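Local coordinates for putative flavoprotein (Bacteroides eggerthii, PDB 4ICI) that binds flavin mononucleotide in a flavodoxin-like fold and probably serves in electron transfer or a flavin-dependent redox reaction, at residues A[14-22]-A[40-51]. Numbering follows the deposited sequence.
Sequences SKILVAYFS and GDLYPIAPAQPY. With FMN (flavin mononucleotide), chain B; EDO (1,2-ethanediol), chain E; EDO (1,2-ethanediol), chain G.
Ile16 O and the N and O of Val18 and Tyr20 pair with the N and O of Asp41 and Tyr43 and with Ile45 N in five alternating parallel-type backbone hydrogen bonds, strand axes 4.6 Å apart and inclined at 24°. The straightest is Ile45 N to Tyr20 O, 2.7 Å long with 173° at the hydrogen. On one face of this pair, Tyr20 has CG between its backbone N and carbonyl carbon (chi1 69°), which turns the ring over the edge strand: Pro44 CA lies 4.1 Å from the ring centroid, a CH-pi contact, and Leu42 CD2 is 3.8 Å from Tyr20 CE1. An alanine in place of Tyr20 would probably strip Pro44 and Leu42 of this apolar cover and open a gap beside Ala28 and Ala31 of helix 26-38. That helix links the two strands in a beta-alpha-beta crossover, the start of the 2-1-3-4-5 flavodoxin sheet; just past strand 16-20, Ser22 OG donates to FMN O2P at 2.6 Å, placing the phosphate at the strand's C-terminal end. On the opposite face, Leu17 CD1 meets Tyr43 CB at 3.7 Å, and Ala19 CB abuts the Tyr43 ring edge, while Tyr43 OH bonds to Ser80 O. Water bridges Lys15 NZ and Asp41 OD2, 4.6 Å apart; Thr87 and Tyr88 respectively hold these groups as well. Farther along, two rings meet obliquely, Phe21 CZ 3.7 Å from Tyr51 CE1.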
ATOM      1  N   SER A  14     -13.612   7.835 -12.288  1.00 37.23           N
ATOM      2  CA  SER A  14     -13.158   8.181 -10.950  1.00 31.42           C
ATOM      3  C   SER A  14     -11.918   9.095 -10.939  1.00 26.90           C
ATOM      4  O   SER A  14     -11.097   9.064 -11.872  1.00 27.78           O
ATOM      5  CB  SER A  14     -12.829   6.889 -10.208  1.00 31.52           C
ATOM      6  OG  SER A  14     -13.978   6.080 -10.090  1.00 34.05           O
ATOM      7  N   LYS A  15     -11.779   9.900  -9.885  1.00 20.44           N
ATOM      8  CA  LYS A  15     -10.466  10.488  -9.575  1.00 18.63           C
ATOM      9  C   LYS A  15      -9.703   9.460  -8.721  1.00 15.54           C
ATOM     10  O   LYS A  15     -10.196   9.033  -7.668  1.00 15.97           O
ATOM     11  CB  LYS A  15     -10.568  11.799  -8.826  1.00 20.97           C
ATOM     12  CG  LYS A  15      -9.265  12.597  -8.885  1.00 24.76           C
ATOM     13  CD  LYS A  15      -9.290  13.868  -8.070  1.00 26.83           C
ATOM     14  CE  LYS A  15      -7.962  14.613  -8.186  1.00 32.08           C
ATOM     15  NZ  LYS A  15      -7.929  15.830  -7.305  1.00 34.57           N
ATOM     16  N   ILE A  16      -8.530   9.062  -9.205  1.00 14.24           N
ATOM     17  CA  ILE A  16      -7.782   7.926  -8.665  1.00 13.43           C
ATOM     18  C   ILE A  16      -6.454   8.398  -8.061  1.00 12.47           C
ATOM     19  O   ILE A  16      -5.705   9.152  -8.689  1.00 14.51           O
ATOM     20  CB  ILE A  16      -7.482   6.859  -9.756  1.00 13.51           C
ATOM     21  CG1 ILE A  16      -8.794   6.369 -10.371  1.00 16.59           C
ATOM     22  CG2 ILE A  16      -6.614   5.714  -9.186  1.00 14.04           C
ATOM     23  CD1 ILE A  16      -8.587   5.325 -11.462  1.00 17.78           C
ATOM     24  N   LEU A  17      -6.205   7.961  -6.828  1.00 11.87           N
ATOM     25  CA  LEU A  17      -4.917   8.084  -6.177  1.00 11.77           C
ATOM     26  C   LEU A  17      -4.274   6.729  -6.009  1.00 10.38           C
ATOM     27  O   LEU A  17      -4.950   5.750  -5.642  1.00 11.18           O
ATOM     28  CB  LEU A  17      -5.091   8.698  -4.793  1.00 12.47           C
ATOM     29  CG  LEU A  17      -3.824   8.994  -3.992  1.00 12.38           C
ATOM     30  CD1 LEU A  17      -2.961  10.056  -4.705  1.00 14.31           C
ATOM     31  CD2 LEU A  17      -4.179   9.393  -2.567  1.00 14.04           C
ATOM     32  N   VAL A  18      -2.977   6.684  -6.318  1.00 10.40           N
ATOM     33  CA  VAL A  18      -2.125   5.529  -6.063  1.00 10.04           C
ATOM     34  C   VAL A  18      -1.169   5.937  -4.941  1.00  9.52           C
ATOM     35  O   VAL A  18      -0.176   6.621  -5.188  1.00 11.50           O
ATOM     36  CB  VAL A  18      -1.408   5.024  -7.345  1.00 10.94           C
ATOM     37  CG1 VAL A  18      -0.529   3.823  -7.055  1.00 12.14           C
ATOM     38  CG2 VAL A  18      -2.403   4.753  -8.493  1.00 11.78           C
ATOM     39  N   ALA A  19      -1.511   5.542  -3.726  1.00 10.00           N
ATOM     40  CA  ALA A  19      -0.661   5.769  -2.559  1.00  9.42           C
ATOM     41  C   ALA A  19       0.214   4.544  -2.368  1.00  9.54           C
ATOM     42  O   ALA A  19      -0.248   3.416  -2.555  1.00 11.79           O
ATOM     43  CB  ALA A  19      -1.532   6.040  -1.297  1.00 10.61           C
ATOM     44  N   TYR A  20       1.475   4.748  -1.994  1.00  8.89           N
ATOM     45  CA  TYR A  20       2.351   3.613  -1.817  1.00  9.28           C
ATOM     46  C   TYR A  20       3.498   3.902  -0.890  1.00  9.35           C
ATOM     47  O   TYR A  20       3.995   5.041  -0.849  1.00 10.21           O
ATOM     48  CB  TYR A  20       2.884   3.096  -3.178  1.00 10.48           C
ATOM     49  CG  TYR A  20       3.840   4.064  -3.811  1.00  9.61           C
ATOM     50  CD1 TYR A  20       3.390   5.165  -4.546  1.00 11.91           C
ATOM     51  CD2 TYR A  20       5.197   3.944  -3.590  1.00 10.92           C
ATOM     52  CE1 TYR A  20       4.288   6.074  -5.095  1.00 13.65           C
ATOM     53  CE2 TYR A  20       6.078   4.841  -4.114  1.00 11.24           C
ATOM     54  CZ  TYR A  20       5.623   5.908  -4.870  1.00 12.26           C
ATOM     55  OH  TYR A  20       6.528   6.817  -5.404  1.00 16.22           O
ATOM     56  N   PHE A  21       3.916   2.856  -0.192  1.00  9.33           N
ATOM     57  CA  PHE A  21       5.172   2.846   0.542  1.00  9.49           C
ATOM     58  C   PHE A  21       6.141   1.920  -0.195  1.00  9.94           C
ATOM     59  O   PHE A  21       5.777   0.825  -0.641  1.00  9.11           O
ATOM     60  CB  PHE A  21       4.923   2.324   1.963  1.00 10.11           C
ATOM     61  CG  PHE A  21       6.183   2.021   2.748  1.00  8.80           C
ATOM     62  CD1 PHE A  21       7.108   3.006   3.016  1.00  9.07           C
ATOM     63  CD2 PHE A  21       6.417   0.757   3.215  1.00 11.37           C
ATOM     64  CE1 PHE A  21       8.250   2.717   3.707  1.00 10.54           C
ATOM     65  CE2 PHE A  21       7.556   0.468   3.917  1.00 10.63           C
ATOM     66  CZ  PHE A  21       8.484   1.463   4.159  1.00 10.69           C
ATOM     67  N   SER A  22       7.382   2.379  -0.327  1.00 10.44           N
ATOM     68  CA  SER A  22       8.433   1.585  -0.926  1.00 11.33           C
ATOM     69  C   SER A  22       9.727   1.871  -0.189  1.00 10.14           C
ATOM     70  O   SER A  22      10.143   3.032  -0.086  1.00 11.58           O
ATOM     71  CB  SER A  22       8.576   1.933  -2.391  1.00 12.63           C
ATOM     72  OG  SER A  22       9.539   1.102  -3.036  1.00 14.34           O
ATOM     73  N   GLY A  40      -3.749   7.844 -12.827  1.00 15.64           N
ATOM     74  CA  GLY A  40      -3.891   8.245 -11.448  1.00 16.67           C
ATOM     75  C   GLY A  40      -2.744   9.108 -10.948  1.00 15.32           C
ATOM     76  O   GLY A  40      -1.617   9.015 -11.441  1.00 19.22           O
ATOM     77  N   ASP A  41      -3.037   9.918  -9.945  1.00 13.98           N
ATOM     78  CA  ASP A  41      -2.004  10.649  -9.222  1.00 12.94           C
ATOM     79  C   ASP A  41      -1.282   9.659  -8.336  1.00 12.54           C
ATOM     80  O   ASP A  41      -1.910   8.744  -7.842  1.00 15.02           O
ATOM     81  CB  ASP A  41      -2.656  11.714  -8.330  1.00 13.70           C
ATOM     82  CG  ASP A  41      -3.259  12.881  -9.114  1.00 19.53           C
ATOM     83  OD1 ASP A  41      -2.881  13.089 -10.284  1.00 20.68           O
ATOM     84  OD2 ASP A  41      -4.103  13.614  -8.539  1.00 20.70           O
ATOM     85  N   LEU A  42       0.019   9.855  -8.118  1.00 11.81           N
ATOM     86  CA  LEU A  42       0.773   9.049  -7.171  1.00 11.43           C
ATOM     87  C   LEU A  42       1.116   9.854  -5.925  1.00 12.64           C
ATOM     88  O   LEU A  42       1.463  11.035  -6.036  1.00 15.08           O
ATOM     89  CB  LEU A  42       2.067   8.503  -7.780  1.00 12.81           C
ATOM     90  CG  LEU A  42       2.008   7.069  -8.305  1.00 13.92           C
ATOM     91  CD1 LEU A  42       1.041   7.001  -9.426  1.00 16.48           C
ATOM     92  CD2 LEU A  42       3.423   6.577  -8.746  1.00 16.59           C
ATOM     93  N   TYR A  43       1.026   9.194  -4.765  1.00 11.99           N
ATOM     94  CA  TYR A  43       1.381   9.756  -3.478  1.00 11.95           C
ATOM     95  C   TYR A  43       2.358   8.787  -2.791  1.00 11.13           C
ATOM     96  O   TYR A  43       1.958   7.746  -2.258  1.00 10.76           O
ATOM     97  CB  TYR A  43       0.141   9.983  -2.616  1.00 12.93           C
ATOM     98  CG  TYR A  43       0.425  10.272  -1.141  1.00 12.92           C
ATOM     99  CD1 TYR A  43       1.150  11.388  -0.747  1.00 13.81           C
ATOM    100  CD2 TYR A  43      -0.064   9.442  -0.163  1.00 13.30           C
ATOM    101  CE1 TYR A  43       1.407  11.637   0.607  1.00 15.25           C
ATOM    102  CE2 TYR A  43       0.190   9.694   1.184  1.00 14.98           C
ATOM    103  CZ  TYR A  43       0.919  10.777   1.548  1.00 12.86           C
ATOM    104  OH  TYR A  43       1.139  11.007   2.910  1.00 16.55           O
ATOM    105  N   PRO A  44       3.665   9.120  -2.817  1.00 11.45           N
ATOM    106  CA  PRO A  44       4.605   8.354  -2.044  1.00 10.60           C
ATOM    107  C   PRO A  44       4.381   8.613  -0.541  1.00 10.53           C
ATOM    108  O   PRO A  44       4.377   9.765  -0.071  1.00 13.25           O
ATOM    109  CB  PRO A  44       5.963   8.873  -2.508  1.00 11.48           C
ATOM    110  CG  PRO A  44       5.696   9.609  -3.830  1.00 13.42           C
ATOM    111  CD  PRO A  44       4.319  10.173  -3.619  1.00 12.55           C
ATOM    112  N   ILE A  45       4.192   7.531   0.201  1.00 10.36           N
ATOM    113  CA  ILE A  45       4.052   7.581   1.657  1.00 10.84           C
ATOM    114  C   ILE A  45       5.475   7.589   2.206  1.00 11.32           C
ATOM    115  O   ILE A  45       6.120   6.534   2.249  1.00 13.05           O
ATOM    116  CB  ILE A  45       3.272   6.351   2.186  1.00 11.03           C
ATOM    117  CG1 ILE A  45       1.834   6.287   1.584  1.00 11.31           C
ATOM    118  CG2 ILE A  45       3.243   6.367   3.706  1.00 14.25           C
ATOM    119  CD1 ILE A  45       1.095   4.940   1.798  1.00 12.70           C
ATOM    120  N   ALA A  46       5.969   8.782   2.561  1.00 11.98           N
ATOM    121  CA  ALA A  46       7.360   8.954   2.930  1.00 12.13           C
ATOM    122  C   ALA A  46       7.516   8.892   4.440  1.00 10.91           C
ATOM    123  O   ALA A  46       6.902   9.673   5.171  1.00 12.96           O
ATOM    124  CB  ALA A  46       7.916  10.294   2.422  1.00 14.85           C
ATOM    125  N   PRO A  47       8.318   7.959   4.928  1.00 10.26           N
ATOM    126  CA  PRO A  47       8.589   7.955   6.353  1.00 10.53           C
ATOM    127  C   PRO A  47       9.333   9.202   6.831  1.00  9.95           C
ATOM    128  O   PRO A  47      10.256   9.674   6.178  1.00 11.47           O
ATOM    129  CB  PRO A  47       9.448   6.737   6.570  1.00 11.42           C
ATOM    130  CG  PRO A  47       9.869   6.290   5.274  1.00 18.26           C
ATOM    131  CD  PRO A  47       9.061   6.937   4.205  1.00 11.62           C
ATOM    132  N   ALA A  48       8.948   9.709   7.990  1.00  9.73           N
ATOM    133  CA  ALA A  48       9.653  10.809   8.601  1.00  9.45           C
ATOM    134  C   ALA A  48      11.119  10.448   8.902  1.00  9.24           C
ATOM    135  O   ALA A  48      11.996  11.308   8.808  1.00 12.67           O
ATOM    136  CB  ALA A  48       8.930  11.260   9.846  1.00 12.01           C
ATOM    137  N   GLN A  49      11.361   9.191   9.249  1.00  9.22           N
ATOM    138  CA  GLN A  49      12.705   8.667   9.400  1.00  9.79           C
ATOM    139  C   GLN A  49      12.896   7.560   8.380  1.00  9.33           C
ATOM    140  O   GLN A  49      12.310   6.474   8.509  1.00 10.82           O
ATOM    141  CB  GLN A  49      12.951   8.117  10.802  1.00 11.48           C
ATOM    142  CG  GLN A  49      14.412   7.631  11.016  1.00 12.03           C
ATOM    143  CD  GLN A  49      14.723   7.214  12.401  1.00 13.96           C
ATOM    144  OE1 GLN A  49      15.244   6.076  12.660  1.00 17.64           O
ATOM    145  NE2 GLN A  49      14.460   8.110  13.325  1.00 14.58           N
ATOM    146  N   PRO A  50      13.703   7.819   7.333  1.00  9.28           N
ATOM    147  CA  PRO A  50      13.938   6.791   6.307  1.00  9.87           C
ATOM    148  C   PRO A  50      14.435   5.451   6.837  1.00 10.00           C
ATOM    149  O   PRO A  50      15.159   5.396   7.825  1.00 10.51           O
ATOM    150  CB  PRO A  50      14.999   7.434   5.414  1.00 13.85           C
ATOM    151  CG  PRO A  50      14.719   8.907   5.544  1.00 13.48           C
ATOM    152  CD  PRO A  50      14.334   9.092   6.977  1.00 10.72           C
ATOM    153  N   TYR A  51      14.071   4.372   6.131  1.00 10.96           N
ATOM    154  CA  TYR A  51      14.528   3.039   6.446  1.00  9.40           C
ATOM    155  C   TYR A  51      15.880   2.776   5.814  1.00 11.57           C
ATOM    156  O   TYR A  51      16.038   2.882   4.592  1.00 14.15           O
ATOM    157  CB  TYR A  51      13.509   2.000   5.950  1.00 11.12           C
ATOM    158  CG  TYR A  51      12.233   1.978   6.751  1.00  9.97           C
ATOM    159  CD1 TYR A  51      11.197   2.841   6.463  1.00 11.08           C
ATOM    160  CD2 TYR A  51      12.058   1.058   7.776  1.00 10.94           C
ATOM    161  CE1 TYR A  51      10.026   2.822   7.207  1.00 11.00           C
ATOM    162  CE2 TYR A  51      10.908   1.032   8.538  1.00  9.76           C
ATOM    163  CZ  TYR A  51       9.873   1.893   8.228  1.00  9.88           C
ATOM    164  OH  TYR A  51       8.710   1.909   8.979  1.00 10.81           O
TER
HETATM  165  N1  FMN B 200       8.782 -11.159   0.823  1.00 15.23           N
HETATM  166  C2  FMN B 200       7.869 -12.182   0.874  1.00 17.34           C
HETATM  167  O2  FMN B 200       7.608 -12.799  -0.157  1.00 18.15           O
HETATM  168  N3  FMN B 200       7.267 -12.509   2.082  1.00 15.62           N
HETATM  169  C4  FMN B 200       7.578 -11.872   3.272  1.00 15.65           C
HETATM  170  O4  FMN B 200       6.933 -12.214   4.281  1.00 14.84           O
HETATM  171  C4A FMN B 200       8.540 -10.850   3.227  1.00 14.30           C
HETATM  172  N5  FMN B 200       8.923 -10.181   4.410  1.00 14.03           N
HETATM  173  C5A FMN B 200       9.857  -9.142   4.300  1.00 13.82           C
HETATM  174  C6  FMN B 200      10.228  -8.435   5.452  1.00 15.11           C
HETATM  175  C7  FMN B 200      11.129  -7.403   5.380  1.00 13.97           C
HETATM  176  C7M FMN B 200      11.478  -6.623   6.613  1.00 14.73           C
HETATM  177  C8  FMN B 200      11.680  -7.031   4.166  1.00 16.12           C
HETATM  178  C8M FMN B 200      12.687  -5.906   4.097  1.00 16.20           C
HETATM  179  C9  FMN B 200      11.328  -7.733   3.020  1.00 16.65           C
HETATM  180  C9A FMN B 200      10.395  -8.787   3.064  1.00 14.64           C
HETATM  181  N10 FMN B 200      10.022  -9.491   1.907  1.00 14.40           N
HETATM  182  C10 FMN B 200       9.101 -10.507   1.991  1.00 14.44           C
HETATM  183  C1' FMN B 200      10.575  -9.079   0.567  1.00 14.96           C
HETATM  184  C2' FMN B 200       9.799  -7.827   0.070  1.00 13.08           C
HETATM  185  O2' FMN B 200       8.398  -7.963   0.114  1.00 12.85           O
HETATM  186  C3' FMN B 200      10.117  -7.512  -1.406  1.00 13.21           C
HETATM  187  O3' FMN B 200      11.564  -7.535  -1.624  1.00 16.46           O
HETATM  188  C4' FMN B 200       9.469  -6.192  -1.920  1.00 11.99           C
HETATM  189  O4' FMN B 200       9.474  -6.258  -3.326  1.00 15.04           O
HETATM  190  C5' FMN B 200      10.341  -4.955  -1.481  1.00 14.86           C
HETATM  191  O5' FMN B 200       9.663  -3.833  -1.982  1.00 13.78           O
HETATM  192  P   FMN B 200      10.283  -2.357  -1.945  1.00 14.99           P
HETATM  193  O1P FMN B 200      11.530  -2.431  -2.842  1.00 15.31           O
HETATM  194  O2P FMN B 200       9.257  -1.415  -2.357  1.00 14.03           O
HETATM  195  O3P FMN B 200      10.686  -1.991  -0.512  1.00 14.99           O
HETATM  196  C1  EDO E 203       8.500   7.376  -0.427  1.00 25.17           C
HETATM  197  O1  EDO E 203       9.582   7.270   0.513  1.00 25.28           O
HETATM  198  C2  EDO E 203       7.730   6.064  -0.667  1.00 17.48           C
HETATM  199  O2  EDO E 203       7.672   5.219   0.454  1.00 13.11           O
HETATM  200  C1  EDO G 205       9.193   6.201  -4.229  1.00 19.35           C
HETATM  201  O1  EDO G 205       8.798   7.480  -4.724  1.00 31.96           O
HETATM  202  C2  EDO G 205      10.672   5.773  -4.283  1.00 31.49           C
HETATM  203  O2  EDO G 205      11.263   5.448  -5.581  1.00 27.38           O
HETATM  204  O   HOH W   1      -5.014  16.225  -8.278  1.00 39.53           O